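Local coordinates for protein beta-glucuronidase (uncultured Clostridium sp., PDB 6U7J) that hydrolyses beta-D-glucuronides as a family 2 glycoside hydrolase and, as a gut microbial enzyme, probably reactivates estrogens by releasing them from their glucuronide conjugates, at residues T102-I107 and W149-V154; V214-K219 and Y265-Y270; I285-K290 and F462-I467; L562-V565 and K569-I572. All coordinates share one frame; numbering follows the deposited sequence.

Contact 1 (T102-I107 and W149-V154); sequences THHAVI and WDCLPV
Cys151 SG meets the His104 imidazole at its edge, 3.8 Å from CE1, close to the ring plane; the line from sulfur to ring centroid runs 78° off the ring normal. The second touch is looser: CD of Pro153 comes within 4.1 Å of His103 CE1, the two side chains crossing at about a right angle. A water adds the polar link, lying 2.7 Å from His103 ND1 and donating to Leu152 O at 2.9 Å. Both histidines carry CG anti to the carbonyl carbon (chi1 -68° for His103, -48° for His104), which sends both rings to the loop 149-154. Behind these touches, Thr102 CG2 lies 3.6 Å above the centre of the His103 ring and His103 CB covers one face of the His104 ring. Each NE2 holds its imidazole: NE2 of His103 bonds to Asn180 OD1, NE2 of His104 to Ile146 O. Cis peptides precede His103 and Pro153. His103 and His104 both pair with Gly144 of the neighbouring strand 135-144, a classic beta bulge at the start of strand 104-109 in the sugar-binding domain.

Contact 2 (V214-K219 and Y265-Y270); sequences VHYEIK and YKLDIY
Ile218 and Ile269 reach for each other tip to tip across the middle of a beta sandwich. Followed outward from CB, Ile218 sends CG1 beside its backbone N (chi1 -56°), where CG1 lies 4.0 Å from Ile269 CD1. The chain then runs on extended to CD1, which packs 3.5 Å from Ile269 CD1, a close methyl-methyl touch. The same Ile218 CD1 also lies 4.0 Å from Ile269 CG1 and 4.1 Å from Ile269 CG2, so one methyl touches both branches of Ile269. Two residues back along each strand, Leu267 CD2 rests 3.8 Å from Tyr216 CB, approaching the base of that side chain. At the far end of Tyr216, its OH is hydrogen-bonded to Glu244 O. Val229 touches Tyr216, Ile218 and Leu267, while Ile201 touches Leu267 and Ile269. Strand 211-220 belongs to the three-stranded sheet and strand 265-271 to the four-stranded one. With no hydrogen bond between the two segments, the sheets are joined here by dispersion and burial of apolar surface alone.

Contact 3 (I285-K290 and F462-I467); sequences IQLTEK and FDVVCI
Leu287 reaches Asp463 and Val464 through a chi1 of -93°, off the usual staggered positions, and a chi2 of 68° that together carry CD2 to the start of the opposing segment. On the other side Val464, with CG1 anti to the backbone N (chi1 173°), leaves CG2 beside that N to face the leucine. The contact lies at the foot of the TIM barrel: Val464 lies at the entry to strand 465-468, one of the parallel barrel strands, while strand 285-287 pairs with 292-294 ahead of the first barrel strand, 297-305. In a TIM barrel this N-terminal end of the strands lies away from the catalytic end. All the touching is done by one methyl. CD2 of Leu287 lies 3.5 Å from Val464 CG2, the two side chains crossing at about a right angle, and it also packs 3.9 Å from Asp463 CB. The carboxylate of Asp463 turns elsewhere, its OD2 taking a salt bridge from Arg437 and a hydrogen bond from Ile445 N, bonds that probably steady the backbone at Asp463. Pro444 touches both Leu287 and Asp463, and Ile503 backs Val464 from the neighbouring strand. Just beyond Leu287 the chain turns at Thr288, where OG1 accepts from Lys290 N at 3.0 Å in an ST turn; Lys290 itself is salt-bridged to Asp543. No hydrogen bond crosses between the segments, and the remaining close approach is to a backbone oxygen: Leu287 CD2 lies 3.5 Å from Asp463 O, a van der Waals touch.

Contact 4 (L562-V565 and K569-I572); sequences LKRV and KKGI
Lys569 folds over the backbone of Val565 in the loop that carries the N-x-K motif, Asn568 and Lys570 with Lys569 as its middle residue, which, as in other beta-glucuronidases, probably reads the glucuronate carboxylate. Of the residues in the contact, Lys569 and Val565 bury the most surface. The lysine is bent at chi2 (-50°) and again at chi4, which curls its chain around one acceptor: CG lies 3.8 Å and CE 3.7 Å from Val565 O. Its ammonium NZ then donates to Val565 O at 2.9 Å, with a C=O...N angle of 161°, so the bond points nearly straight out from the carbonyl. The Val565 side chain stays further off and packs on Val565 of the second subunit, which places this loop at the subunit interface. Lys570, next in area buried by the contact, runs out extended and bends only at its end to bring NZ near Arg564. Tyr474 OH is hydrogen-bonded to both; Asp510 is salt-bridged to Lys570 NZ and only weakly paired with Arg564 NH1; Asp177 is salt-bridged to Arg564 NE. Asn568 OD1 accepts from Lys570 N. Between the two cations, Lys570 NZ rests 3.7 Å from Arg564 NH1.

The four contacts follow one another along the chain without touching. Contacts 1 and 2 are buried, each within a beta domain ahead of the barrel, whereas contacts 3 and 4 are partly buried and both belong to the TIM barrel domain, about 31 Å apart between centres. Contact 2 is wholly apolar and joins two sheets; contact 3 is mainly apolar and joins a hairpin to the foot of a barrel strand. Contact 1 mixes sulfur, imidazole and a bridging water between strand and loop. Contact 4 is the charged one, with a lysine-to-carbonyl hydrogen bond and an arginine-lysine pair, and only there does a second subunit come within reach. Contacts 2 and 4 lie on opposite sides of the chain's centre.

Contact 1 (T102-I107 and W149-V154)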
# COMPACT_ATOMS: atom_id res chain seq x y z
N THR B 102 8.36 -29.85 -14.44
CA THR B 102 8.12 -29.88 -13.00
C THR B 102 6.74 -30.45 -12.71
O THR B 102 5.73 -29.81 -13.04
CB THR B 102 8.24 -28.47 -12.44
OG1 THR B 102 9.44 -27.86 -12.93
CG2 THR B 102 8.23 -28.47 -10.92
N HIS B 103 6.67 -31.61 -12.05
CA HIS B 103 7.80 -32.36 -11.51
C HIS B 103 8.13 -33.59 -12.35
O HIS B 103 9.29 -34.01 -12.42
CB HIS B 103 7.48 -32.84 -10.10
CG HIS B 103 7.39 -31.73 -9.09
ND1 HIS B 103 8.50 -31.17 -8.50
CD2 HIS B 103 6.32 -31.11 -8.55
CE1 HIS B 103 8.12 -30.24 -7.64
NE2 HIS B 103 6.80 -30.19 -7.65
N HIS B 104 7.10 -34.17 -12.96
CA HIS B 104 7.18 -35.46 -13.65
C HIS B 104 6.74 -35.29 -15.10
O HIS B 104 5.79 -34.56 -15.39
CB HIS B 104 6.29 -36.50 -12.96
CG HIS B 104 6.47 -36.56 -11.48
ND1 HIS B 104 7.68 -36.88 -10.90
CD2 HIS B 104 5.61 -36.32 -10.47
CE1 HIS B 104 7.55 -36.84 -9.58
NE2 HIS B 104 6.30 -36.50 -9.29
N ALA B 105 7.42 -35.99 -16.02
CA ALA B 105 7.15 -35.85 -17.44
C ALA B 105 6.96 -37.20 -18.11
O ALA B 105 7.66 -38.17 -17.81
CB ALA B 105 8.28 -35.09 -18.14
N VAL B 106 6.02 -37.25 -19.04
CA VAL B 106 5.93 -38.32 -20.03
C VAL B 106 5.89 -37.64 -21.39
O VAL B 106 4.98 -36.84 -21.66
CB VAL B 106 4.69 -39.22 -19.83
CG1 VAL B 106 4.75 -40.46 -20.76
CG2 VAL B 106 4.60 -39.67 -18.39
N ILE B 107 6.88 -37.92 -22.23
CA ILE B 107 7.07 -37.26 -23.52
C ILE B 107 6.57 -38.20 -24.61
O ILE B 107 7.01 -39.35 -24.69
CB ILE B 107 8.55 -36.93 -23.75
CG1 ILE B 107 9.16 -36.15 -22.58
CG2 ILE B 107 8.74 -36.23 -25.10
CD1 ILE B 107 8.30 -35.03 -22.04
N TRP B 149 6.84 -39.45 -0.89
CA TRP B 149 7.94 -39.57 0.06
C TRP B 149 9.27 -39.89 -0.61
O TRP B 149 10.31 -39.70 0.02
CB TRP B 149 7.63 -40.63 1.11
CG TRP B 149 6.56 -40.20 2.07
CD1 TRP B 149 5.29 -40.71 2.16
CD2 TRP B 149 6.66 -39.19 3.07
NE1 TRP B 149 4.60 -40.07 3.16
CE2 TRP B 149 5.42 -39.13 3.73
CE3 TRP B 149 7.68 -38.32 3.47
CZ2 TRP B 149 5.17 -38.24 4.78
CZ3 TRP B 149 7.44 -37.43 4.51
CH2 TRP B 149 6.18 -37.40 5.15
N ASP B 150 9.26 -40.36 -1.86
CA ASP B 150 10.49 -40.65 -2.59
C ASP B 150 10.70 -39.69 -3.75
O ASP B 150 11.49 -39.98 -4.66
CB ASP B 150 10.54 -42.10 -3.07
CG ASP B 150 9.40 -42.44 -4.03
OD1 ASP B 150 8.47 -41.63 -4.19
OD2 ASP B 150 9.43 -43.55 -4.61
N CYS B 151 10.01 -38.55 -3.74
CA CYS B 151 10.31 -37.45 -4.64
C CYS B 151 11.18 -36.44 -3.90
O CYS B 151 11.30 -36.47 -2.68
CB CYS B 151 9.02 -36.77 -5.11
SG CYS B 151 7.89 -37.89 -5.98
N LEU B 152 11.76 -35.53 -4.67
CA LEU B 152 12.51 -34.39 -4.13
C LEU B 152 12.04 -33.15 -4.86
O LEU B 152 12.27 -33.03 -6.08
CB LEU B 152 14.01 -34.59 -4.27
CG LEU B 152 14.65 -35.80 -3.61
CD1 LEU B 152 16.14 -35.74 -3.85
CD2 LEU B 152 14.39 -35.85 -2.10
N PRO B 153 11.40 -32.18 -4.19
CA PRO B 153 11.06 -32.13 -2.77
C PRO B 153 10.12 -33.23 -2.32
O PRO B 153 9.40 -33.83 -3.11
CB PRO B 153 10.38 -30.76 -2.62
CG PRO B 153 10.88 -29.95 -3.76
CD PRO B 153 11.01 -30.94 -4.89
N VAL B 154 10.11 -33.47 -1.02
CA VAL B 154 9.32 -34.53 -0.42
C VAL B 154 7.90 -34.03 -0.21
O VAL B 154 7.68 -32.88 0.19
CB VAL B 154 10.00 -34.97 0.89
CG1 VAL B 154 9.04 -35.61 1.85
CG2 VAL B 154 11.19 -35.91 0.59
O HOH W 1 10.75 -32.68 -8.47

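Contact 2 (V214-K219 and Y265-Y270)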
# COMPACT_ATOMS: atom_id res chain seq x y z
N VAL B 214 45.51 -27.78 -16.31
CA VAL B 214 44.17 -28.13 -16.75
C VAL B 214 44.13 -29.63 -17.03
O VAL B 214 44.73 -30.11 -18.00
CB VAL B 214 43.75 -27.33 -17.98
CG1 VAL B 214 42.34 -27.76 -18.42
CG2 VAL B 214 43.79 -25.86 -17.69
N HIS B 215 43.44 -30.38 -16.17
CA HIS B 215 43.16 -31.79 -16.39
C HIS B 215 41.81 -31.90 -17.08
O HIS B 215 40.80 -31.44 -16.54
CB HIS B 215 43.13 -32.57 -15.08
CG HIS B 215 44.37 -32.44 -14.25
ND1 HIS B 215 44.88 -31.23 -13.85
CD2 HIS B 215 45.19 -33.39 -13.72
CE1 HIS B 215 45.97 -31.43 -13.13
NE2 HIS B 215 46.17 -32.73 -13.03
N TYR B 216 41.78 -32.52 -18.26
CA TYR B 216 40.52 -32.71 -18.97
C TYR B 216 40.35 -34.16 -19.38
O TYR B 216 41.32 -34.90 -19.53
CB TYR B 216 40.41 -31.78 -20.19
CG TYR B 216 41.30 -32.16 -21.36
CD1 TYR B 216 40.92 -33.15 -22.26
CD2 TYR B 216 42.49 -31.49 -21.58
CE1 TYR B 216 41.73 -33.49 -23.33
CE2 TYR B 216 43.31 -31.81 -22.65
CZ TYR B 216 42.92 -32.81 -23.52
OH TYR B 216 43.73 -33.14 -24.58
N GLU B 217 39.10 -34.54 -19.60
CA GLU B 217 38.74 -35.89 -20.02
C GLU B 217 37.49 -35.79 -20.90
O GLU B 217 36.46 -35.26 -20.46
CB GLU B 217 38.49 -36.80 -18.82
CG GLU B 217 38.08 -38.21 -19.19
CD GLU B 217 37.92 -39.10 -17.97
OE1 GLU B 217 37.57 -40.29 -18.12
OE2 GLU B 217 38.15 -38.59 -16.84
N ILE B 218 37.60 -36.31 -22.12
CA ILE B 218 36.58 -36.17 -23.14
C ILE B 218 36.05 -37.56 -23.50
O ILE B 218 36.80 -38.54 -23.49
CB ILE B 218 37.14 -35.44 -24.38
CG1 ILE B 218 37.73 -34.10 -23.95
CG2 ILE B 218 36.08 -35.25 -25.45
CD1 ILE B 218 38.53 -33.39 -25.02
N LYS B 219 34.75 -37.63 -23.77
CA LYS B 219 34.08 -38.88 -24.06
C LYS B 219 33.33 -38.71 -25.37
O LYS B 219 32.59 -37.73 -25.54
CB LYS B 219 33.13 -39.26 -22.92
CG LYS B 219 32.37 -40.57 -23.06
CD LYS B 219 31.58 -40.84 -21.75
CE LYS B 219 30.19 -41.46 -21.97
NZ LYS B 219 29.74 -42.35 -20.84
N TYR B 265 38.69 -19.53 -19.59
CA TYR B 265 39.28 -20.17 -20.75
C TYR B 265 38.22 -20.99 -21.48
O TYR B 265 37.12 -21.21 -20.97
CB TYR B 265 40.46 -21.06 -20.35
CG TYR B 265 41.64 -20.28 -19.82
CD1 TYR B 265 41.70 -19.91 -18.47
CD2 TYR B 265 42.69 -19.90 -20.65
CE1 TYR B 265 42.78 -19.19 -17.98
CE2 TYR B 265 43.77 -19.17 -20.16
CZ TYR B 265 43.81 -18.83 -18.82
OH TYR B 265 44.86 -18.11 -18.30
N LYS B 266 38.55 -21.44 -22.69
CA LYS B 266 37.65 -22.30 -23.44
C LYS B 266 38.39 -23.58 -23.82
O LYS B 266 39.48 -23.52 -24.39
CB LYS B 266 37.11 -21.60 -24.69
CG LYS B 266 36.59 -20.19 -24.45
CD LYS B 266 37.32 -19.20 -25.34
CE LYS B 266 36.92 -17.76 -25.07
NZ LYS B 266 36.52 -17.54 -23.64
N LEU B 267 37.80 -24.72 -23.47
CA LEU B 267 38.22 -26.02 -24.00
C LEU B 267 37.56 -26.18 -25.37
O LEU B 267 36.36 -26.43 -25.47
CB LEU B 267 37.83 -27.15 -23.05
CG LEU B 267 38.59 -28.47 -23.24
CD1 LEU B 267 40.10 -28.27 -23.08
CD2 LEU B 267 38.10 -29.58 -22.29
N ASP B 268 38.35 -26.02 -26.43
CA ASP B 268 37.87 -25.99 -27.81
C ASP B 268 38.27 -27.29 -28.49
O ASP B 268 39.47 -27.55 -28.68
CB ASP B 268 38.45 -24.77 -28.53
CG ASP B 268 37.78 -24.48 -29.87
OD1 ASP B 268 36.59 -24.80 -30.07
OD2 ASP B 268 38.48 -23.88 -30.72
N ILE B 269 37.27 -28.09 -28.86
CA ILE B 269 37.46 -29.49 -29.21
C ILE B 269 36.95 -29.74 -30.62
O ILE B 269 35.81 -29.37 -30.96
CB ILE B 269 36.74 -30.41 -28.22
CG1 ILE B 269 37.13 -30.06 -26.78
CG2 ILE B 269 37.00 -31.88 -28.53
CD1 ILE B 269 36.30 -30.77 -25.72
N TYR B 270 37.77 -30.40 -31.44
CA TYR B 270 37.39 -30.83 -32.78
C TYR B 270 37.52 -32.35 -32.87
O TYR B 270 38.57 -32.92 -32.57
CB TYR B 270 38.26 -30.16 -33.84
CG TYR B 270 38.04 -28.66 -33.96
CD1 TYR B 270 38.68 -27.77 -33.11
CD2 TYR B 270 37.19 -28.15 -34.93
CE1 TYR B 270 38.47 -26.40 -33.21
CE2 TYR B 270 36.98 -26.80 -35.05
CZ TYR B 270 37.62 -25.93 -34.19
OH TYR B 270 37.40 -24.57 -34.33

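Contact 3 (I285-K290 and F462-I467)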
# COMPACT_ATOMS: atom_id res chain seq x y z
N ILE B 285 40.03 -24.16 -4.36
CA ILE B 285 39.23 -24.10 -3.15
C ILE B 285 39.93 -24.88 -2.07
O ILE B 285 40.28 -26.05 -2.28
CB ILE B 285 37.83 -24.69 -3.35
CG1 ILE B 285 37.11 -24.05 -4.52
CG2 ILE B 285 37.04 -24.61 -2.03
CD1 ILE B 285 35.81 -24.75 -4.85
N GLN B 286 40.06 -24.28 -0.88
CA GLN B 286 40.61 -24.95 0.28
C GLN B 286 39.94 -24.43 1.54
O GLN B 286 39.65 -23.24 1.65
CB GLN B 286 42.13 -24.73 0.36
CG GLN B 286 42.77 -25.32 1.61
CD GLN B 286 44.23 -24.95 1.70
OE1 GLN B 286 44.94 -24.94 0.70
NE2 GLN B 286 44.70 -24.64 2.91
N LEU B 287 39.72 -25.33 2.49
CA LEU B 287 39.11 -24.99 3.77
C LEU B 287 40.11 -25.13 4.90
O LEU B 287 40.95 -26.03 4.91
CB LEU B 287 37.90 -25.88 4.05
CG LEU B 287 36.58 -25.26 3.58
CD1 LEU B 287 36.58 -25.22 2.06
CD2 LEU B 287 35.41 -26.04 4.10
N THR B 288 40.02 -24.21 5.86
CA THR B 288 40.74 -24.30 7.12
C THR B 288 39.72 -24.46 8.24
O THR B 288 38.51 -24.59 8.01
CB THR B 288 41.62 -23.06 7.36
OG1 THR B 288 40.84 -22.02 7.98
CG2 THR B 288 42.20 -22.53 6.06
N GLU B 289 40.21 -24.45 9.48
CA GLU B 289 39.31 -24.54 10.62
C GLU B 289 38.38 -23.35 10.68
O GLU B 289 37.25 -23.46 11.20
CB GLU B 289 40.11 -24.68 11.92
CG GLU B 289 41.35 -23.77 12.03
CD GLU B 289 42.53 -24.22 11.16
OE1 GLU B 289 43.46 -23.41 10.93
OE2 GLU B 289 42.52 -25.38 10.68
N LYS B 290 38.80 -22.20 10.15
CA LYS B 290 38.01 -20.98 10.29
C LYS B 290 37.90 -20.17 9.00
O LYS B 290 37.40 -19.04 9.05
CB LYS B 290 38.59 -20.08 11.39
CG LYS B 290 38.25 -20.51 12.80
CD LYS B 290 39.15 -19.82 13.81
CE LYS B 290 38.86 -20.32 15.21
NZ LYS B 290 39.62 -19.54 16.23
N PHE B 462 29.78 -32.86 7.19
CA PHE B 462 29.93 -31.73 6.27
C PHE B 462 31.28 -31.07 6.45
O PHE B 462 31.94 -31.22 7.48
CB PHE B 462 28.82 -30.69 6.50
CG PHE B 462 27.42 -31.23 6.34
CD1 PHE B 462 27.16 -32.29 5.48
CD2 PHE B 462 26.37 -30.66 7.04
CE1 PHE B 462 25.87 -32.79 5.33
CE2 PHE B 462 25.08 -31.15 6.89
CZ PHE B 462 24.83 -32.21 6.04
N ASP B 463 31.68 -30.31 5.43
CA ASP B 463 32.88 -29.49 5.51
C ASP B 463 32.59 -28.09 6.04
O ASP B 463 33.48 -27.46 6.63
CB ASP B 463 33.53 -29.41 4.13
CG ASP B 463 33.79 -30.80 3.53
OD1 ASP B 463 34.52 -31.58 4.17
OD2 ASP B 463 33.25 -31.12 2.45
N VAL B 464 31.37 -27.60 5.86
CA VAL B 464 30.93 -26.33 6.43
C VAL B 464 29.61 -26.58 7.13
O VAL B 464 28.78 -27.37 6.65
CB VAL B 464 30.77 -25.24 5.34
CG1 VAL B 464 30.14 -23.97 5.92
CG2 VAL B 464 32.11 -24.93 4.71
N VAL B 465 29.42 -25.95 8.29
CA VAL B 465 28.14 -26.02 9.00
C VAL B 465 27.30 -24.81 8.61
O VAL B 465 27.77 -23.66 8.69
CB VAL B 465 28.37 -26.09 10.52
CG1 VAL B 465 27.03 -25.95 11.26
CG2 VAL B 465 29.05 -27.38 10.90
N CYS B 466 26.07 -25.07 8.20
CA CYS B 466 25.15 -24.05 7.70
C CYS B 466 23.89 -24.09 8.56
O CYS B 466 23.26 -25.14 8.68
CB CYS B 466 24.82 -24.33 6.23
SG CYS B 466 26.17 -23.97 5.09
N ILE B 467 23.53 -22.96 9.17
CA ILE B 467 22.38 -22.92 10.06
C ILE B 467 21.39 -21.86 9.59
O ILE B 467 21.77 -20.77 9.16
CB ILE B 467 22.79 -22.68 11.53
CG1 ILE B 467 23.34 -21.26 11.74
CG2 ILE B 467 23.82 -23.73 11.96
CD1 ILE B 467 23.64 -20.93 13.18

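Contact 4 (L562-V565 and K569-I572)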
# COMPACT_ATOMS: atom_id res chain seq x y z
N LEU B 562 -1.91 -18.91 7.04
CA LEU B 562 -2.26 -17.70 7.78
C LEU B 562 -1.05 -16.86 8.19
O LEU B 562 -1.23 -15.75 8.74
CB LEU B 562 -3.07 -18.09 9.02
CG LEU B 562 -4.41 -18.79 8.74
CD1 LEU B 562 -5.36 -18.67 9.92
CD2 LEU B 562 -5.08 -18.24 7.51
N LYS B 563 0.17 -17.35 7.98
CA LYS B 563 1.37 -16.57 8.26
C LYS B 563 2.00 -16.01 7.00
O LYS B 563 3.07 -15.39 7.09
CB LYS B 563 2.39 -17.42 9.00
CG LYS B 563 1.97 -17.79 10.41
CD LYS B 563 3.07 -18.59 11.10
CE LYS B 563 2.52 -19.44 12.24
NZ LYS B 563 3.12 -20.81 12.22
N ARG B 564 1.35 -16.18 5.85
CA ARG B 564 1.94 -15.88 4.54
C ARG B 564 1.04 -14.86 3.83
O ARG B 564 0.05 -15.23 3.20
CB ARG B 564 2.09 -17.17 3.73
CG ARG B 564 3.12 -18.20 4.33
CD ARG B 564 4.54 -17.59 4.34
NE ARG B 564 5.64 -18.53 4.66
CZ ARG B 564 6.49 -18.36 5.67
NH1 ARG B 564 6.37 -17.31 6.48
NH2 ARG B 564 7.46 -19.24 5.89
N VAL B 565 1.38 -13.57 3.95
CA VAL B 565 0.57 -12.49 3.37
C VAL B 565 0.82 -12.45 1.86
O VAL B 565 1.77 -11.83 1.40
CB VAL B 565 0.87 -11.13 4.02
CG1 VAL B 565 -0.12 -10.08 3.54
CG2 VAL B 565 0.80 -11.22 5.54
N LYS B 569 7.14 -12.68 2.65
CA LYS B 569 7.47 -11.27 2.58
C LYS B 569 8.82 -10.96 3.23
O LYS B 569 9.11 -9.79 3.53
CB LYS B 569 6.37 -10.43 3.23
CG LYS B 569 5.08 -10.30 2.38
CD LYS B 569 5.42 -9.88 0.96
CE LYS B 569 4.21 -9.33 0.24
NZ LYS B 569 3.50 -10.42 -0.49
N LYS B 570 9.67 -11.97 3.44
CA LYS B 570 11.01 -11.73 3.99
C LYS B 570 11.98 -11.17 2.97
O LYS B 570 13.14 -10.93 3.31
CB LYS B 570 11.61 -13.01 4.59
CG LYS B 570 10.78 -13.65 5.70
CD LYS B 570 11.64 -14.57 6.55
CE LYS B 570 10.85 -15.12 7.73
NZ LYS B 570 9.65 -15.83 7.24
N GLY B 571 11.55 -10.96 1.72
CA GLY B 571 12.40 -10.34 0.72
C GLY B 571 13.02 -9.03 1.18
O GLY B 571 12.37 -8.21 1.85
N ILE B 572 14.31 -8.85 0.86
CA ILE B 572 14.96 -7.55 0.97
C ILE B 572 14.49 -6.67 -0.18
O ILE B 572 14.42 -5.44 -0.04
CB ILE B 572 16.49 -7.72 0.99
CG1 ILE B 572 16.98 -8.20 2.36
CG2 ILE B 572 17.22 -6.45 0.67
CD1 ILE B 572 16.27 -7.52 3.55